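PDB 4YHS: monosaccharide ABC transporter substrate-binding protein, CUT2 family from Bradyrhizobium sp., which probably binds a sugar or related small solute in the periplasm and delivers it to an ABC importer of the CUT2 family. Local coordinates for residues Pro184-Trp190 with Ala215-Pro221; Arg246-Ala252 with Val271-Tyr277; Ala296-Ile301 with Ala341-Pro345. All blocks are in the same frame, centred on the assembly; numbering follows the deposited sequence.

Contacts 1 and 2 pair neighbouring strands of one four-stranded parallel sheet, ordered 216-218, 186-191, 247-250, 272-275; they touch where the two middle strands run side by side, G189 N lying 2.8 Å from Y247 O. Contact 1 is partly buried, its centre about 25 Å from the chain centre, and mixes backbone bonds with valine, isoleucine and leucine packing. Contact 2 is more deeply buried, adds a salt bridge at one end and ends in F276 and Y277, the latter close to a bound Bis-Tris. Contact 3, also buried and centred about 8 Å from the chain centre, joins a helix start to an irregular loop through van der Waals contacts and a water.

Contact 1 of 3, residues Pro184-Trp190 with Ala215-Pro221; sequences PEVVVGW and AIKVLEP
V186 and V188 on one strand pair with I216 and V218 on the other in parallel register, and the backbone supplies the regular part of the contact. Four N-H...O bonds alternate across the gap: V186 N to A215 O, K217 N to V186 O, V188 N to K217 O and L219 N to V188 O. The first is the longest at 3.2 Å, and its donor stands 33° from the plane of the A215 carbonyl; the K217 N to V186 O bond is almost straight, 178° at the hydrogen. Further along, a water accepts from W190 N and donates to E220 O, bridging the two segments past the last direct bond.

Apolar side chains follow the two faces of the sheet. On one, V188 CG2 meets I216 CG2 at 3.6 Å. The W190 side chain runs alongside that of V218, touching it through CB, 3.6 Å from V218 CG1; its NE1 bonds to N204 and its ring stacks on F207, both of helix 198-211. On the other face, V187 CG1 packs against L219 CG at 3.6 Å.

Charged chains behave differently. E185 and K217 lie side by side, E185 extended and K217 bent at chi2. E185 OE2 lies 3.0 Å from K217 CB, on the aliphatic part of the lysine, whereas OE2 and NZ are 6.3 Å apart, too far for a salt bridge.

The strand axes approach to 4.7 Å at 35°, and helix 198-211 links them: a beta-alpha-beta unit at one edge of a parallel sheet, as in the Rossmann-like lobes of periplasmic binding proteins.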
loop_
_atom_site.group_PDB
_atom_site.type_symbol
_atom_site.label_atom_id
_atom_site.label_comp_id
_atom_site.label_asym_id
_atom_site.label_seq_id
_atom_site.Cartn_x
_atom_site.Cartn_y
_atom_site.Cartn_z
ATOM N N PRO A 184 12.731 -29.506 6.888
ATOM C CA PRO A 184 11.514 -30.283 6.614
ATOM C C PRO A 184 10.471 -29.524 5.795
ATOM O O PRO A 184 10.300 -28.335 6.002
ATOM C CB PRO A 184 10.965 -30.585 8.013
ATOM C CG PRO A 184 12.120 -30.422 8.938
ATOM C CD PRO A 184 12.957 -29.336 8.335
ATOM N N GLU A 185 9.778 -30.212 4.894
ATOM C CA GLU A 185 8.734 -29.582 4.079
ATOM C C GLU A 185 7.615 -29.062 4.989
ATOM O O GLU A 185 7.211 -29.757 5.922
ATOM C CB GLU A 185 8.172 -30.576 3.041
ATOM C CG GLU A 185 6.951 -30.036 2.260
ATOM C CD GLU A 185 6.576 -30.886 1.041
ATOM O OE1 GLU A 185 7.289 -31.863 0.765
ATOM O OE2 GLU A 185 5.568 -30.577 0.350
ATOM N N VAL A 186 7.139 -27.839 4.726
ATOM C CA VAL A 186 5.993 -27.253 5.424
ATOM C C VAL A 186 5.021 -26.744 4.395
ATOM O O VAL A 186 5.430 -26.244 3.348
ATOM C CB VAL A 186 6.383 -26.097 6.379
ATOM C CG1 VAL A 186 7.258 -26.612 7.515
ATOM C CG2 VAL A 186 7.088 -24.962 5.617
ATOM N N VAL A 187 3.732 -26.894 4.685
ATOM C CA VAL A 187 2.690 -26.611 3.699
ATOM C C VAL A 187 2.055 -25.267 3.957
ATOM O O VAL A 187 1.667 -24.966 5.088
ATOM C CB VAL A 187 1.613 -27.724 3.720
ATOM C CG1 VAL A 187 0.478 -27.409 2.762
ATOM C CG2 VAL A 187 2.255 -29.062 3.394
ATOM N N VAL A 188 1.981 -24.435 2.915
ATOM C CA VAL A 188 1.310 -23.144 3.023
ATOM C C VAL A 188 0.008 -23.164 2.236
ATOM O O VAL A 188 0.009 -23.475 1.049
ATOM C CB VAL A 188 2.164 -21.985 2.469
ATOM C CG1 VAL A 188 1.382 -20.683 2.525
ATOM C CG2 VAL A 188 3.512 -21.870 3.228
ATOM N N GLY A 189 -1.081 -22.765 2.885
ATOM C CA GLY A 189 -2.329 -22.496 2.197
ATOM C C GLY A 189 -2.280 -21.035 1.804
ATOM O O GLY A 189 -2.011 -20.206 2.638
ATOM N N TRP A 190 -2.494 -20.756 0.522
ATOM C CA TRP A 190 -2.289 -19.425 -0.076
ATOM C C TRP A 190 -3.604 -18.944 -0.690
ATOM O O TRP A 190 -4.205 -19.645 -1.518
ATOM C CB TRP A 190 -1.157 -19.523 -1.096
ATOM C CG TRP A 190 -0.833 -18.276 -1.905
ATOM C CD1 TRP A 190 -0.798 -18.200 -3.250
ATOM C CD2 TRP A 190 -0.480 -16.967 -1.421
ATOM N NE1 TRP A 190 -0.460 -16.939 -3.657
ATOM C CE2 TRP A 190 -0.253 -16.159 -2.555
ATOM C CE3 TRP A 190 -0.332 -16.407 -0.158
ATOM C CZ2 TRP A 190 0.116 -14.819 -2.458
ATOM C CZ3 TRP A 190 0.029 -15.069 -0.057
ATOM C CH2 TRP A 190 0.248 -14.297 -1.188
ATOM N N ALA A 215 12.077 -24.972 1.550
ATOM C CA ALA A 215 11.308 -26.148 1.992
ATOM C C ALA A 215 9.783 -25.891 2.035
ATOM O O ALA A 215 8.997 -26.782 2.397
ATOM C CB ALA A 215 11.818 -26.621 3.363
ATOM N N ILE A 216 9.367 -24.697 1.617
ATOM C CA ILE A 216 7.955 -24.364 1.523
ATOM C C ILE A 216 7.310 -25.063 0.341
ATOM O O ILE A 216 7.812 -25.002 -0.791
ATOM C CB ILE A 216 7.730 -22.838 1.364
ATOM C CG1 ILE A 216 8.182 -22.083 2.625
ATOM C CG2 ILE A 216 6.274 -22.541 1.058
ATOM C CD1 ILE A 216 8.483 -20.642 2.354
ATOM N N LYS A 217 6.188 -25.720 0.612
ATOM C CA LYS A 217 5.303 -26.208 -0.434
ATOM C C LYS A 217 4.030 -25.353 -0.377
ATOM O O LYS A 217 3.394 -25.265 0.667
ATOM C CB LYS A 217 4.998 -27.695 -0.236
ATOM C CG LYS A 217 3.783 -28.224 -1.043
ATOM C CD LYS A 217 3.969 -28.123 -2.554
ATOM C CE LYS A 217 2.674 -28.394 -3.306
ATOM N NZ LYS A 217 2.822 -28.184 -4.787
ATOM N N VAL A 218 3.676 -24.729 -1.496
ATOM C CA VAL A 218 2.455 -23.945 -1.568
ATOM C C VAL A 218 1.347 -24.759 -2.239
ATOM O O VAL A 218 1.526 -25.331 -3.327
ATOM C CB VAL A 218 2.684 -22.630 -2.327
ATOM C CG1 VAL A 218 1.504 -21.749 -2.203
ATOM C CG2 VAL A 218 3.882 -21.917 -1.793
ATOM N N LEU A 219 0.201 -24.847 -1.572
ATOM C CA LEU A 219 -0.941 -25.541 -2.159
ATOM C C LEU A 219 -1.402 -24.734 -3.351
ATOM O O LEU A 219 -1.050 -23.565 -3.462
ATOM C CB LEU A 219 -2.068 -25.690 -1.149
ATOM C CG LEU A 219 -1.763 -26.578 0.055
ATOM C CD1 LEU A 219 -2.936 -26.569 1.048
ATOM C CD2 LEU A 219 -1.439 -27.988 -0.386
ATOM N N GLU A 220 -2.186 -25.339 -4.237
ATOM C CA GLU A 220 -2.717 -24.577 -5.350
ATOM C C GLU A 220 -3.465 -23.367 -4.766
ATOM O O GLU A 220 -4.165 -23.490 -3.753
ATOM C CB GLU A 220 -3.633 -25.430 -6.239
ATOM C CG GLU A 220 -2.926 -26.611 -6.930
ATOM C CD GLU A 220 -1.925 -26.199 -8.029
ATOM O OE1 GLU A 220 -1.377 -25.073 -7.999
ATOM O OE2 GLU A 220 -1.686 -27.026 -8.936
ATOM N N PRO A 221 -3.290 -22.193 -5.379
ATOM C CA PRO A 221 -3.952 -20.976 -4.902
ATOM C C PRO A 221 -5.462 -21.087 -4.912
ATOM O O PRO A 221 -6.049 -21.617 -5.868
ATOM C CB PRO A 221 -3.476 -19.910 -5.892
ATOM C CG PRO A 221 -3.056 -20.661 -7.096
ATOM C CD PRO A 221 -2.447 -21.911 -6.557
HETATM O O HOH W 1 -3.873 -22.526 -1.353
#

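Contact 2 of 3, residues Arg246-Ala252 with Val271-Tyr277; sequences RYVAGTA and VDLLAFY
R246 and Y247 meet D272 at the start of a beta-alpha-beta unit, in which helix 252-264 connects the parallel strands 247-250 and 272-275. R246 bends at chi2 (63°), bringing its guanidinium back to D272: NH1 donates to OD2 at 2.7 Å, essentially within the guanidinium plane and on the anti side of the carboxylate, while NH2 adds a weak bond. The Y247 ring runs beside D272, its CD1 3.6 Å from D272 CB and equally near L274 CD1; its hydroxyl bonds to H179.

Five backbone bonds continue the pairing, from D272 N to R246 O through to F276 N to G250 O. On the face that carries V248 and L273, L273 CD2 reaches V248 CB at 3.7 Å; V248 CG2 touches V271 CG1.

At the carboxyl ends, T251 is at the N-cap position; its OG1 is hydrogen-bonded to T254 OG1. F276 and Y277 both set CG between backbone N and carbonyl carbon (chi1 63° and 65°), which turns their rings back toward 250-252. The Y277 side chain is about 3 Å from a bound Bis-Tris, probably from the crystallisation liquor, which may mark the solute pocket. F276 CD2 lies 3.2 Å from G250 O, and A252 CB sits over one face of Y277, 3.9 Å from the ring centroid.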
loop_
_atom_site.group_PDB
_atom_site.type_symbol
_atom_site.label_atom_id
_atom_site.label_comp_id
_atom_site.label_asym_id
_atom_site.label_seq_id
_atom_site.Cartn_x
_atom_site.Cartn_y
_atom_site.Cartn_z
ATOM N N ARG A 246 0.671 -25.784 7.711
ATOM C CA ARG A 246 1.442 -25.085 8.755
ATOM C C ARG A 246 1.166 -23.568 8.750
ATOM O O ARG A 246 1.161 -22.925 9.801
ATOM C CB ARG A 246 2.933 -25.365 8.553
ATOM C CG ARG A 246 3.838 -24.687 9.557
ATOM C CD ARG A 246 3.573 -25.180 10.977
ATOM N NE ARG A 246 4.424 -24.465 11.923
ATOM C CZ ARG A 246 4.136 -23.278 12.445
ATOM N NH1 ARG A 246 2.998 -22.656 12.136
ATOM N NH2 ARG A 246 4.994 -22.714 13.283
ATOM N N TYR A 247 0.939 -23.005 7.565
ATOM C CA TYR A 247 0.635 -21.575 7.434
ATOM C C TYR A 247 -0.561 -21.331 6.551
ATOM O O TYR A 247 -0.741 -22.011 5.546
ATOM C CB TYR A 247 1.795 -20.784 6.833
ATOM C CG TYR A 247 3.057 -20.851 7.627
ATOM C CD1 TYR A 247 3.224 -20.077 8.751
ATOM C CD2 TYR A 247 4.078 -21.707 7.248
ATOM C CE1 TYR A 247 4.379 -20.133 9.486
ATOM C CE2 TYR A 247 5.255 -21.785 7.985
ATOM C CZ TYR A 247 5.391 -20.972 9.104
ATOM O OH TYR A 247 6.526 -21.005 9.867
ATOM N N VAL A 248 -1.346 -20.330 6.939
ATOM C CA VAL A 248 -2.421 -19.792 6.131
ATOM C C VAL A 248 -2.019 -18.367 5.784
ATOM O O VAL A 248 -1.876 -17.522 6.672
ATOM C CB VAL A 248 -3.758 -19.824 6.876
ATOM C CG1 VAL A 248 -4.817 -18.934 6.203
ATOM C CG2 VAL A 248 -4.229 -21.259 6.997
ATOM N N ALA A 249 -1.762 -18.126 4.509
ATOM C CA ALA A 249 -1.324 -16.810 4.071
ATOM C C ALA A 249 -2.202 -16.328 2.948
ATOM O O ALA A 249 -2.629 -17.111 2.098
ATOM C CB ALA A 249 0.116 -16.831 3.611
ATOM N N GLY A 250 -2.432 -15.019 2.918
ATOM C CA GLY A 250 -3.215 -14.466 1.823
ATOM C C GLY A 250 -3.636 -13.039 2.106
ATOM O O GLY A 250 -2.880 -12.289 2.716
ATOM N N THR A 251 -4.822 -12.639 1.655
ATOM C CA THR A 251 -5.218 -11.258 1.866
ATOM C C THR A 251 -5.382 -10.968 3.359
ATOM O O THR A 251 -5.542 -11.878 4.200
ATOM C CB THR A 251 -6.535 -10.890 1.171
ATOM O OG1 THR A 251 -7.622 -11.485 1.876
ATOM C CG2 THR A 251 -6.551 -11.355 -0.310
ATOM N N ALA A 252 -5.374 -9.684 3.685
ATOM C CA ALA A 252 -5.626 -9.272 5.066
ATOM C C ALA A 252 -6.987 -9.760 5.519
ATOM O O ALA A 252 -7.162 -10.178 6.663
ATOM C CB ALA A 252 -5.528 -7.745 5.192
ATOM N N VAL A 271 -1.132 -23.594 13.473
ATOM C CA VAL A 271 -1.199 -22.944 12.182
ATOM C C VAL A 271 -0.990 -21.467 12.417
ATOM O O VAL A 271 -1.699 -20.871 13.232
ATOM C CB VAL A 271 -2.554 -23.205 11.502
ATOM C CG1 VAL A 271 -2.647 -22.447 10.156
ATOM C CG2 VAL A 271 -2.823 -24.716 11.347
ATOM N N ASP A 272 0.003 -20.882 11.741
ATOM C CA ASP A 272 0.218 -19.446 11.785
ATOM C C ASP A 272 -0.355 -18.711 10.588
ATOM O O ASP A 272 -0.448 -19.253 9.472
ATOM C CB ASP A 272 1.708 -19.150 11.903
ATOM C CG ASP A 272 2.218 -19.386 13.299
ATOM O OD1 ASP A 272 1.831 -18.615 14.177
ATOM O OD2 ASP A 272 2.976 -20.348 13.515
ATOM N N LEU A 273 -0.757 -17.471 10.842
ATOM C CA LEU A 273 -1.449 -16.660 9.839
ATOM C C LEU A 273 -0.569 -15.537 9.328
ATOM O O LEU A 273 0.132 -14.882 10.104
ATOM C CB LEU A 273 -2.738 -16.107 10.421
ATOM C CG LEU A 273 -3.605 -17.141 11.133
ATOM C CD1 LEU A 273 -4.807 -16.479 11.784
ATOM C CD2 LEU A 273 -4.077 -18.206 10.135
ATOM N N LEU A 274 -0.624 -15.294 8.021
ATOM C CA LEU A 274 0.082 -14.156 7.454
ATOM C C LEU A 274 -0.806 -13.477 6.441
ATOM O O LEU A 274 -1.650 -14.132 5.815
ATOM C CB LEU A 274 1.405 -14.592 6.806
ATOM C CG LEU A 274 2.567 -15.108 7.658
ATOM C CD1 LEU A 274 2.486 -16.611 7.877
ATOM C CD2 LEU A 274 3.860 -14.746 6.965
ATOM N N ALA A 275 -0.638 -12.157 6.307
ATOM C CA ALA A 275 -1.277 -11.396 5.244
ATOM C C ALA A 275 -0.174 -10.809 4.353
ATOM O O ALA A 275 0.963 -10.641 4.821
ATOM C CB ALA A 275 -2.173 -10.283 5.820
ATOM N N PHE A 276 -0.480 -10.510 3.086
ATOM C CA PHE A 276 0.520 -9.844 2.241
ATOM C C PHE A 276 0.256 -8.339 2.115
ATOM O O PHE A 276 0.883 -7.660 1.292
ATOM C CB PHE A 276 0.644 -10.491 0.840
ATOM C CG PHE A 276 -0.590 -10.422 -0.023
ATOM C CD1 PHE A 276 -0.803 -9.351 -0.886
ATOM C CD2 PHE A 276 -1.487 -11.479 -0.040
ATOM C CE1 PHE A 276 -1.930 -9.311 -1.727
ATOM C CE2 PHE A 276 -2.586 -11.456 -0.880
ATOM C CZ PHE A 276 -2.817 -10.371 -1.718
ATOM N N TYR A 277 -0.568 -7.820 3.013
ATOM C CA TYR A 277 -0.705 -6.363 3.135
ATOM C C TYR A 277 -1.292 -5.997 4.520
ATOM O O TYR A 277 -1.696 -6.872 5.309
ATOM C CB TYR A 277 -1.531 -5.784 1.946
ATOM C CG TYR A 277 -2.981 -6.183 1.827
ATOM C CD1 TYR A 277 -3.987 -5.427 2.440
ATOM C CD2 TYR A 277 -3.364 -7.277 1.066
ATOM C CE1 TYR A 277 -5.306 -5.770 2.328
ATOM C CE2 TYR A 277 -4.693 -7.643 0.963
ATOM C CZ TYR A 277 -5.661 -6.884 1.579
ATOM O OH TYR A 277 -6.982 -7.246 1.483
#

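Contact 3 of 3, residues Ala296-Ile301 with Ala341-Pro345; sequences ADSMVI and ANILP
V300, in the first turn of helix 299-314, packs against the carbonyl oxygens of A341 and L344 in the loop that follows strand 322-331, so the contact joins a helix start to an irregular segment in the interior of this periplasmic-binding-protein fold.

Van der Waals contacts between side-chain carbons and loop carbonyls dominate. V300 presents both methyls: CG1 lies 3.2 Å from A341 O, and CG2 approaches A341 O and L344 O. I301 crosses N342, with CD1 3.8 Å from the amide OD1. An apolar pair forms before the helix, where A296 CB meets I343 CG2 at 3.8 Å; I343 CG2 also approaches S298 OG, which is hydrogen-bonded to Y29. Around these residues, Y78 of helix 71-87 touches V300 and A341, while Y283 of helix 280-287 covers I343 and L344.

Polar links are fewer. S298, at the N-cap position but without a side-chain capping bond, brings CA to 3.3 Å from N342 O in a CA-H...O contact. That carbonyl is buried and has no hydrogen-bonding partner in the model. I343 O, by contrast, accepts a bond from a water at 2.7 Å, and the same water donates to D297 OD1, tying the loop to the residues ahead of the helix.

Selenomethionine M299 folds at chi2 and chi3 (-70° and -79°), curling its end back over the loop: SE and CE both lie 3.1 Å from I343 O, and CE makes a second apolar pair, 4.1 Å from L344 CD2.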
loop_
_atom_site.group_PDB
_atom_site.type_symbol
_atom_site.label_atom_id
_atom_site.label_comp_id
_atom_site.label_asym_id
_atom_site.label_seq_id
_atom_site.Cartn_x
_atom_site.Cartn_y
_atom_site.Cartn_z
ATOM N N ALA A 296 4.283 -4.016 5.428
ATOM C CA ALA A 296 3.677 -2.694 5.436
ATOM C C ALA A 296 4.236 -1.904 4.273
ATOM O O ALA A 296 5.448 -1.908 4.062
ATOM C CB ALA A 296 3.946 -1.996 6.741
ATOM N N ASP A 297 3.365 -1.217 3.550
ATOM C CA ASP A 297 3.811 -0.332 2.444
ATOM C C ASP A 297 3.912 1.117 2.882
ATOM O O ASP A 297 4.223 2.001 2.070
ATOM C CB ASP A 297 2.899 -0.444 1.214
ATOM C CG ASP A 297 1.536 0.222 1.387
ATOM O OD1 ASP A 297 1.112 0.480 2.518
ATOM O OD2 ASP A 297 0.872 0.426 0.361
ATOM N N SER A 298 3.744 1.337 4.174
ATOM C CA SER A 298 3.849 2.691 4.729
ATOM C C SER A 298 2.998 3.666 3.894
ATOM O O SER A 298 3.505 4.672 3.361
ATOM C CB SER A 298 5.314 3.169 4.759
ATOM O OG SER A 298 6.101 2.410 5.646
HETATM N N MSE A 299 1.712 3.362 3.739
HETATM C CA MSE A 299 0.859 4.189 2.867
HETATM C C MSE A 299 0.724 5.625 3.350
HETATM O O MSE A 299 0.522 6.541 2.550
HETATM C CB MSE A 299 -0.536 3.560 2.699
HETATM C CG MSE A 299 -1.633 3.919 3.687
HETATM SE SE MSE A 299 -1.324 3.186 5.479
HETATM C CE MSE A 299 -1.881 1.299 5.247
ATOM N N VAL A 300 0.858 5.838 4.646
ATOM C CA VAL A 300 0.898 7.206 5.169
ATOM C C VAL A 300 2.052 8.012 4.531
ATOM O O VAL A 300 1.867 9.155 4.060
ATOM C CB VAL A 300 1.071 7.226 6.704
ATOM C CG1 VAL A 300 1.176 8.632 7.201
ATOM C CG2 VAL A 300 -0.067 6.522 7.424
ATOM N N ILE A 301 3.223 7.394 4.519
ATOM C CA ILE A 301 4.426 7.965 3.939
ATOM C C ILE A 301 4.311 8.147 2.409
ATOM O O ILE A 301 4.865 9.102 1.867
ATOM C CB ILE A 301 5.675 7.099 4.272
ATOM C CG1 ILE A 301 5.823 6.862 5.805
ATOM C CG2 ILE A 301 6.921 7.767 3.729
ATOM C CD1 ILE A 301 5.833 8.134 6.680
ATOM N N ALA A 341 1.745 5.436 13.151
ATOM C CA ALA A 341 1.374 6.506 12.220
ATOM C C ALA A 341 2.229 6.589 10.968
ATOM O O ALA A 341 1.911 7.396 10.085
ATOM C CB ALA A 341 1.369 7.856 12.915
ATOM N N ASN A 342 3.262 5.748 10.844
ATOM C CA ASN A 342 3.949 5.646 9.543
ATOM C C ASN A 342 3.279 4.604 8.625
ATOM O O ASN A 342 3.491 4.607 7.407
ATOM C CB ASN A 342 5.410 5.293 9.724
ATOM C CG ASN A 342 6.187 6.402 10.365
ATOM O OD1 ASN A 342 5.723 7.555 10.409
ATOM N ND2 ASN A 342 7.370 6.080 10.878
ATOM N N ILE A 343 2.487 3.698 9.214
ATOM C CA ILE A 343 2.006 2.540 8.440
ATOM C C ILE A 343 0.515 2.321 8.497
ATOM O O ILE A 343 0.020 1.499 7.743
ATOM C CB ILE A 343 2.703 1.201 8.863
ATOM C CG1 ILE A 343 2.476 0.862 10.344
ATOM C CG2 ILE A 343 4.205 1.292 8.578
ATOM C CD1 ILE A 343 2.951 -0.546 10.709
ATOM N N LEU A 344 -0.173 3.081 9.343
ATOM C CA LEU A 344 -1.630 3.071 9.451
ATOM C C LEU A 344 -2.095 4.443 9.914
ATOM O O LEU A 344 -1.311 5.207 10.498
ATOM C CB LEU A 344 -2.093 2.019 10.440
ATOM C CG LEU A 344 -2.146 0.539 10.046
ATOM C CD1 LEU A 344 -2.481 -0.290 11.290
ATOM C CD2 LEU A 344 -3.173 0.336 8.967
ATOM N N PRO A 345 -3.383 4.758 9.711
ATOM C CA PRO A 345 -3.854 5.971 10.375
ATOM C C PRO A 345 -3.912 5.778 11.882
ATOM O O PRO A 345 -4.051 4.637 12.325
ATOM C CB PRO A 345 -5.254 6.168 9.789
ATOM C CG PRO A 345 -5.698 4.788 9.459
ATOM C CD PRO A 345 -4.470 4.082 8.964
HETATM O O HOH W 2 1.488 0.529 5.730
#